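Side-chain contact in cellulose hydrolase (Bacillus licheniformis, PDB 4YZT), which hydrolyses internal beta-1,4-glucosidic bonds of cellulose as a family 5 endoglucanase with a TIM-barrel catalytic module: residues Y87-D90 with T91-N95. Sequence-based numbering, arbitrary orientation.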
loop_
_atom_site.group_PDB
_atom_site.type_symbol
_atom_site.label_atom_id
_atom_site.label_comp_id
_atom_site.label_asym_id
_atom_site.label_seq_id
_atom_site.Cartn_x
_atom_site.Cartn_y
_atom_site.Cartn_z
ATOM N N TYR A 87 15.728 -30.126 -9.410
ATOM C CA TYR A 87 14.730 -29.050 -9.381
ATOM C C TYR A 87 14.920 -28.012 -10.505
ATOM O O TYR A 87 14.959 -26.800 -10.243
ATOM C CB TYR A 87 14.755 -28.348 -8.015
ATOM C CG TYR A 87 14.506 -29.276 -6.828
ATOM C CD1 TYR A 87 13.231 -29.772 -6.545
ATOM C CD2 TYR A 87 15.549 -29.645 -5.990
ATOM C CE1 TYR A 87 13.011 -30.623 -5.444
ATOM C CE2 TYR A 87 15.340 -30.477 -4.899
ATOM C CZ TYR A 87 14.075 -30.958 -4.630
ATOM O OH TYR A 87 13.907 -31.783 -3.546
ATOM N N PRO A 88 15.038 -28.484 -11.762
ATOM C CA PRO A 88 15.309 -27.532 -12.844
ATOM C C PRO A 88 14.169 -26.532 -13.006
ATOM O O PRO A 88 13.002 -26.919 -13.027
ATOM C CB PRO A 88 15.449 -28.434 -14.075
ATOM C CG PRO A 88 14.600 -29.617 -13.767
ATOM C CD PRO A 88 14.736 -29.834 -12.278
ATOM N N ILE A 89 14.506 -25.247 -13.089
ATOM C CA ILE A 89 13.494 -24.233 -13.327
ATOM C C ILE A 89 13.148 -24.242 -14.817
ATOM O O ILE A 89 14.040 -24.297 -15.670
ATOM C CB ILE A 89 13.969 -22.839 -12.870
ATOM C CG1 ILE A 89 14.108 -22.811 -11.350
ATOM C CG2 ILE A 89 13.000 -21.762 -13.328
ATOM C CD1 ILE A 89 14.992 -21.694 -10.808
ATOM N N ASP A 90 11.845 -24.238 -15.101
ATOM C CA ASP A 90 11.323 -24.184 -16.461
ATOM C C ASP A 90 12.006 -23.099 -17.302
ATOM O O ASP A 90 12.067 -21.946 -16.893
ATOM C CB ASP A 90 9.822 -23.938 -16.405
ATOM C CG ASP A 90 9.199 -23.832 -17.771
ATOM O OD1 ASP A 90 9.163 -22.706 -18.310
ATOM O OD2 ASP A 90 8.733 -24.869 -18.305
ATOM N N THR A 91 12.503 -23.478 -18.476
ATOM C CA THR A 91 13.290 -22.581 -19.314
ATOM C C THR A 91 12.496 -21.363 -19.780
ATOM O O THR A 91 13.019 -20.237 -19.799
ATOM C CB THR A 91 13.842 -23.321 -20.551
ATOM O OG1 THR A 91 14.664 -24.412 -20.122
ATOM C CG2 THR A 91 14.680 -22.386 -21.404
ATOM N N ASP A 92 11.239 -21.573 -20.161
ATOM C CA ASP A 92 10.425 -20.453 -20.621
ATOM C C ASP A 92 10.156 -19.466 -19.491
ATOM O O ASP A 92 10.091 -18.260 -19.724
ATOM C CB ASP A 92 9.106 -20.948 -21.208
ATOM C CG ASP A 92 9.289 -21.653 -22.538
ATOM O OD1 ASP A 92 10.143 -21.218 -23.350
ATOM O OD2 ASP A 92 8.572 -22.653 -22.773
ATOM N N TRP A 93 10.010 -19.972 -18.267
ATOM C CA TRP A 93 9.784 -19.094 -17.125
ATOM C C TRP A 93 11.041 -18.287 -16.833
ATOM O O TRP A 93 10.970 -17.074 -16.643
ATOM C CB TRP A 93 9.368 -19.885 -15.877
ATOM C CG TRP A 93 9.124 -19.007 -14.677
ATOM C CD1 TRP A 93 9.889 -18.921 -13.546
ATOM C CD2 TRP A 93 8.039 -18.092 -14.499
ATOM N NE1 TRP A 93 9.340 -18.008 -12.672
ATOM C CE2 TRP A 93 8.208 -17.479 -13.237
ATOM C CE3 TRP A 93 6.947 -17.719 -15.295
ATOM C CZ2 TRP A 93 7.312 -16.512 -12.744
ATOM C CZ3 TRP A 93 6.053 -16.768 -14.803
ATOM C CH2 TRP A 93 6.246 -16.175 -13.540
ATOM N N MET A 94 12.193 -18.954 -16.797
ATOM C CA MET A 94 13.430 -18.230 -16.551
ATOM C C MET A 94 13.660 -17.185 -17.643
ATOM O O MET A 94 14.089 -16.069 -17.357
ATOM C CB MET A 94 14.630 -19.169 -16.468
ATOM C CG MET A 94 15.901 -18.457 -16.025
ATOM S SD MET A 94 15.899 -17.933 -14.295
ATOM C CE MET A 94 16.488 -19.451 -13.541
ATOM N N ASN A 95 13.353 -17.534 -18.888
ATOM C CA ASN A 95 13.476 -16.562 -19.969
ATOM C C ASN A 95 12.566 -15.361 -19.746
ATOM O O ASN A 95 12.955 -14.224 -20.032
ATOM C CB ASN A 95 13.159 -17.182 -21.331
ATOM C CG ASN A 95 14.236 -18.133 -21.808
ATOM O OD1 ASN A 95 15.341 -18.163 -21.265
ATOM N ND2 ASN A 95 13.920 -18.915 -22.837
#
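An aspartate N-cap opens helix 91-105 of the TIM barrel, with D90 in the capping position, its carboxylate accepting from the backbone N of W93. The evidence is a bond of 2.9 Å from W93 N to D90 OD1, somewhat bent at 147° about the hydrogen, and the carboxylate takes it with the anti lone pair of OD1, turned away from OD2. CG lies anti to D90's own backbone N (chi1 179°), a torsion that swings the carboxylate over the first turn and brings OD1 also to 3.0 Å from D92 N. Backbone and side chain of D90 act together: M94 N reaches D90 O at 3.0 Å in a nearly straight bond (169°), the first i to i+4 link of the helix. A negative carboxylate here would probably interact favourably with the helix dipole, although D92 OD2, 4.5 Å from D90 OD1, adds a like charge. With an alanine in place of D90 the carboxylate is gone, and W93 N would probably lose its capping acceptor. One residue before the cap, I89 closes a hydrophobic staple onto M94, the fourth residue of the helix: its CD1 meets M94 CE at 3.8 Å, the methionine chain being bent at chi2 and chi3 to bring the methyl back. I89 CG2 also approaches the edge of the W93 ring, 4.2 Å from CD1. Beyond these residues, W93 stacks on H80 and meets W77 nearly at a right angle in the loop following strand 70-73, while Q143 of helix 130-147 hydrogen-bonds Y87 O and I89 N, tying the incoming loop to the neighbouring barrel helix.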